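Local coordinates for hypothetical protein (Staphylococcus aureus subsp. aureus, PDB 2IL5) that is of unknown function but belongs to the Activator of Hsp90 ATPase homolog 1-like family and has a helix-grip fold that may hold a small hydrophobic ligand, at residues N8-K20 against Y139-V151. Numbering follows the deposited sequence.
Sequences NVENEHVEVEIEK and YKQKKKEYHDAMV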
# COMPACT_ATOMS: atom_id res chain seq x y z
N ASN A 8 18.39 -6.99 -14.02
CA ASN A 8 18.45 -8.45 -14.33
C ASN A 8 17.33 -8.80 -15.31
O ASN A 8 16.16 -8.76 -14.96
CB ASN A 8 18.35 -9.26 -13.02
CG ASN A 8 18.65 -10.75 -13.20
OD1 ASN A 8 18.75 -11.26 -14.32
ND2 ASN A 8 18.77 -11.47 -12.07
N VAL A 9 17.67 -9.15 -16.54
CA VAL A 9 16.62 -9.47 -17.52
C VAL A 9 15.64 -10.56 -17.03
O VAL A 9 14.57 -10.74 -17.62
CB VAL A 9 17.19 -9.76 -18.96
CG1 VAL A 9 18.13 -10.99 -18.99
CG2 VAL A 9 16.04 -9.88 -20.00
N GLU A 10 15.98 -11.23 -15.92
CA GLU A 10 15.32 -12.47 -15.49
C GLU A 10 14.33 -12.32 -14.31
O GLU A 10 13.59 -13.25 -13.99
CB GLU A 10 16.36 -13.57 -15.24
CG GLU A 10 17.06 -14.02 -16.53
CD GLU A 10 18.00 -15.22 -16.35
OE1 GLU A 10 17.91 -15.92 -15.31
OE2 GLU A 10 18.82 -15.47 -17.25
N ASN A 11 14.34 -11.15 -13.68
CA ASN A 11 13.44 -10.84 -12.59
C ASN A 11 12.05 -10.58 -13.15
O ASN A 11 11.91 -9.85 -14.14
CB ASN A 11 13.90 -9.60 -11.86
CG ASN A 11 15.17 -9.82 -11.03
OD1 ASN A 11 15.65 -10.94 -10.84
ND2 ASN A 11 15.71 -8.71 -10.52
N GLU A 12 11.04 -11.19 -12.52
CA GLU A 12 9.64 -11.07 -12.96
C GLU A 12 8.85 -10.43 -11.86
O GLU A 12 9.28 -10.42 -10.71
CB GLU A 12 9.03 -12.44 -13.29
CG GLU A 12 9.71 -13.18 -14.40
CD GLU A 12 9.42 -14.69 -14.37
OE1 GLU A 12 8.46 -15.12 -13.71
OE2 GLU A 12 10.15 -15.44 -15.03
N HIS A 13 7.67 -9.92 -12.23
CA HIS A 13 6.79 -9.21 -11.35
C HIS A 13 5.80 -10.16 -10.69
O HIS A 13 5.33 -11.09 -11.31
CB HIS A 13 5.99 -8.17 -12.14
CG HIS A 13 6.83 -7.06 -12.70
ND1 HIS A 13 7.26 -5.99 -11.94
CD2 HIS A 13 7.26 -6.82 -13.96
CE1 HIS A 13 7.95 -5.16 -12.71
NE2 HIS A 13 7.96 -5.64 -13.94
N VAL A 14 5.47 -9.92 -9.43
CA VAL A 14 4.19 -10.39 -8.96
C VAL A 14 3.19 -9.22 -8.93
O VAL A 14 3.57 -8.06 -8.70
CB VAL A 14 4.24 -11.21 -7.64
CG1 VAL A 14 5.31 -12.32 -7.74
CG2 VAL A 14 4.48 -10.36 -6.49
N GLU A 15 1.93 -9.57 -9.17
CA GLU A 15 0.85 -8.66 -9.16
C GLU A 15 -0.22 -9.08 -8.17
O GLU A 15 -0.66 -10.22 -8.16
CB GLU A 15 0.28 -8.52 -10.58
CG GLU A 15 1.32 -7.95 -11.51
CD GLU A 15 0.89 -7.91 -12.94
OE1 GLU A 15 0.78 -8.97 -13.57
OE2 GLU A 15 0.66 -6.80 -13.46
N VAL A 16 -0.65 -8.11 -7.37
CA VAL A 16 -1.69 -8.32 -6.39
C VAL A 16 -2.91 -7.48 -6.79
O VAL A 16 -2.79 -6.31 -7.10
CB VAL A 16 -1.14 -8.04 -4.93
CG1 VAL A 16 -2.26 -7.96 -3.91
CG2 VAL A 16 -0.11 -9.15 -4.52
N GLU A 17 -4.07 -8.12 -6.82
CA GLU A 17 -5.30 -7.44 -7.19
C GLU A 17 -6.27 -7.67 -6.08
O GLU A 17 -6.60 -8.81 -5.77
CB GLU A 17 -5.84 -7.99 -8.51
CG GLU A 17 -4.98 -7.60 -9.72
CD GLU A 17 -5.51 -8.19 -11.00
OE1 GLU A 17 -5.42 -9.43 -11.14
OE2 GLU A 17 -6.01 -7.42 -11.85
N ILE A 18 -6.71 -6.59 -5.46
CA ILE A 18 -7.66 -6.68 -4.34
C ILE A 18 -8.88 -5.77 -4.56
O ILE A 18 -8.74 -4.61 -4.91
CB ILE A 18 -6.99 -6.38 -2.95
CG1 ILE A 18 -5.92 -7.45 -2.62
CG2 ILE A 18 -8.07 -6.29 -1.85
CD1 ILE A 18 -5.15 -7.24 -1.32
N GLU A 19 -10.07 -6.34 -4.40
CA GLU A 19 -11.32 -5.56 -4.41
C GLU A 19 -11.93 -5.52 -3.01
O GLU A 19 -12.14 -6.57 -2.39
CB GLU A 19 -12.34 -6.13 -5.40
CG GLU A 19 -13.70 -5.44 -5.31
CD GLU A 19 -14.73 -5.99 -6.27
OE1 GLU A 19 -14.54 -7.09 -6.84
OE2 GLU A 19 -15.76 -5.31 -6.46
N LYS A 20 -12.20 -4.32 -2.50
CA LYS A 20 -12.97 -4.14 -1.26
C LYS A 20 -14.22 -3.30 -1.47
O LYS A 20 -14.18 -2.30 -2.19
CB LYS A 20 -12.11 -3.48 -0.19
CG LYS A 20 -10.92 -4.29 0.27
CD LYS A 20 -11.40 -5.50 1.01
CE LYS A 20 -10.25 -6.40 1.36
NZ LYS A 20 -10.76 -7.53 2.19
N TYR A 139 11.98 -20.65 -8.51
CA TYR A 139 11.62 -19.25 -8.77
C TYR A 139 10.11 -19.00 -8.71
O TYR A 139 9.63 -18.02 -8.14
CB TYR A 139 12.14 -18.83 -10.15
CG TYR A 139 12.06 -17.34 -10.28
CD1 TYR A 139 12.39 -16.51 -9.19
CD2 TYR A 139 11.59 -16.73 -11.45
CE1 TYR A 139 12.28 -15.16 -9.27
CE2 TYR A 139 11.49 -15.36 -11.54
CZ TYR A 139 11.85 -14.59 -10.43
OH TYR A 139 11.81 -13.22 -10.50
N LYS A 140 9.38 -19.91 -9.33
CA LYS A 140 7.97 -19.89 -9.30
C LYS A 140 7.42 -20.03 -7.87
O LYS A 140 6.50 -19.31 -7.50
CB LYS A 140 7.42 -20.93 -10.27
CG LYS A 140 6.07 -21.55 -9.88
CD LYS A 140 5.28 -21.99 -11.15
CE LYS A 140 3.94 -22.62 -10.73
NZ LYS A 140 2.88 -22.48 -11.76
N GLN A 141 8.02 -20.91 -7.06
CA GLN A 141 7.67 -21.03 -5.66
C GLN A 141 7.97 -19.79 -4.82
O GLN A 141 7.19 -19.46 -3.94
CB GLN A 141 8.27 -22.34 -5.03
CG GLN A 141 7.73 -23.60 -5.80
CD GLN A 141 8.35 -25.01 -5.42
OE1 GLN A 141 7.63 -26.03 -5.48
NE2 GLN A 141 9.66 -25.05 -5.09
N LYS A 142 9.11 -19.13 -5.05
CA LYS A 142 9.46 -17.87 -4.39
C LYS A 142 8.47 -16.72 -4.75
O LYS A 142 8.15 -15.92 -3.89
CB LYS A 142 10.87 -17.41 -4.75
CG LYS A 142 11.29 -16.13 -4.00
CD LYS A 142 12.68 -15.64 -4.33
CE LYS A 142 13.02 -14.34 -3.55
NZ LYS A 142 14.26 -13.76 -4.08
N LYS A 143 8.00 -16.63 -6.00
CA LYS A 143 7.00 -15.63 -6.39
C LYS A 143 5.62 -15.89 -5.81
O LYS A 143 4.93 -14.96 -5.46
CB LYS A 143 6.89 -15.50 -7.90
CG LYS A 143 8.21 -15.10 -8.54
CD LYS A 143 8.17 -15.53 -10.00
CE LYS A 143 7.14 -14.73 -10.70
NZ LYS A 143 6.72 -15.51 -11.89
N LYS A 144 5.22 -17.16 -5.73
CA LYS A 144 4.00 -17.54 -5.08
C LYS A 144 3.98 -17.19 -3.57
O LYS A 144 3.00 -16.64 -3.09
CB LYS A 144 3.72 -19.03 -5.33
CG LYS A 144 2.53 -19.59 -4.57
CD LYS A 144 1.20 -19.49 -5.35
CE LYS A 144 0.56 -18.07 -5.25
NZ LYS A 144 -0.95 -18.11 -5.06
N GLU A 145 5.06 -17.50 -2.85
CA GLU A 145 5.24 -17.16 -1.43
C GLU A 145 5.19 -15.65 -1.23
O GLU A 145 4.59 -15.16 -0.28
CB GLU A 145 6.60 -17.67 -0.90
CG GLU A 145 6.60 -18.99 -0.19
CD GLU A 145 7.82 -19.88 -0.53
OE1 GLU A 145 8.98 -19.37 -0.66
OE2 GLU A 145 7.60 -21.10 -0.67
N TYR A 146 5.92 -14.95 -2.08
CA TYR A 146 5.94 -13.48 -2.08
C TYR A 146 4.54 -12.85 -2.34
O TYR A 146 4.11 -11.97 -1.60
CB TYR A 146 7.03 -12.94 -3.05
CG TYR A 146 7.14 -11.45 -2.97
CD1 TYR A 146 7.72 -10.84 -1.86
CD2 TYR A 146 6.61 -10.65 -3.97
CE1 TYR A 146 7.79 -9.45 -1.77
CE2 TYR A 146 6.65 -9.26 -3.89
CZ TYR A 146 7.24 -8.66 -2.80
OH TYR A 146 7.31 -7.28 -2.74
N HIS A 147 3.83 -13.34 -3.36
CA HIS A 147 2.48 -12.96 -3.65
C HIS A 147 1.53 -13.17 -2.47
O HIS A 147 0.74 -12.28 -2.17
CB HIS A 147 1.94 -13.76 -4.84
CG HIS A 147 0.50 -13.47 -5.18
ND1 HIS A 147 -0.55 -14.14 -4.59
CD2 HIS A 147 -0.05 -12.58 -6.04
CE1 HIS A 147 -1.69 -13.67 -5.07
NE2 HIS A 147 -1.42 -12.72 -5.95
N ASP A 148 1.57 -14.35 -1.85
CA ASP A 148 0.68 -14.66 -0.74
C ASP A 148 0.98 -13.81 0.51
O ASP A 148 0.06 -13.46 1.25
CB ASP A 148 0.74 -16.16 -0.38
CG ASP A 148 0.19 -17.06 -1.48
OD1 ASP A 148 -0.49 -16.57 -2.42
OD2 ASP A 148 0.42 -18.27 -1.39
N ALA A 149 2.26 -13.52 0.74
CA ALA A 149 2.70 -12.63 1.80
C ALA A 149 2.19 -11.19 1.60
O ALA A 149 1.77 -10.52 2.56
CB ALA A 149 4.26 -12.63 1.90
N MSE A 150 2.29 -10.70 0.37
CA MSE A 150 1.74 -9.38 -0.01
C MSE A 150 0.22 -9.29 0.05
O MSE A 150 -0.29 -8.31 0.52
CB MSE A 150 2.27 -8.94 -1.38
CG MSE A 150 3.78 -8.85 -1.38
SE MSE A 150 4.58 -7.53 -0.14
CE MSE A 150 5.42 -8.71 1.18
N VAL A 151 -0.48 -10.30 -0.44
CA VAL A 151 -1.91 -10.38 -0.29
C VAL A 151 -2.28 -10.25 1.19
O VAL A 151 -3.12 -9.43 1.55
CB VAL A 151 -2.47 -11.70 -0.89
CG1 VAL A 151 -3.93 -11.94 -0.47
CG2 VAL A 151 -2.39 -11.65 -2.39
O HOH W 1 -3.92 -10.99 -6.60
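Strand 12-20 and helix 139-151 run in roughly the same direction, their axes 31° apart and 8.5 Å from each other at closest approach, the CA atoms of Val14 and His147, and of Val16 and Val151, lying nearest each other. The backbone N of Glu12 donates a nearly straight hydrogen bond (163°) to Tyr139 OH, 3.0 Å away. The Glu12 carboxylate lies at the edge of the Tyr139 ring, the two planes 73° apart. OE1 forms a salt bridge with Lys143 NZ; the modelled 2.5 Å between them is doubtful and no sign of unusual strength. Lys143 reaches this carboxylate through a bend at chi3, and its CD rests over one face of the Tyr139 ring.

Val14 divides its methyls between two helix residues: CG1 packs on Lys143 CB at 3.6 Å, while CG2 meets the edge of the Tyr146 ring, 3.3 Å from CD2. Met150 CG covers one face of that ring. Val16 CG2 touches both His147 CD2 and Met150 CB, and CG1 turns toward Val151 CG2 at 4.0 Å. With CG anti to the backbone N, the His147 imidazole extends to the strand, where CD2 lies 3.2 Å from Glu15 O. A water joins NE2 to Glu17 N, and on the other side ND1 donates to Asp148 OD1 in the imidazole plane; both hold the ring. Lys144 NZ also bonds Asp148 OD1 and probably helps to place that acceptor.

The strand is an outermost one of the antiparallel sheet, paired with strand 118-128, to which Tyr139 OH and Tyr146 OH also bond through Val128 O and Ser126 OG. Beyond Val151, Ile18 continues the packing onto Phe154 and Phe158 of helix 136-166, which lies against the sheet as in Bet v 1-like helix-grip folds.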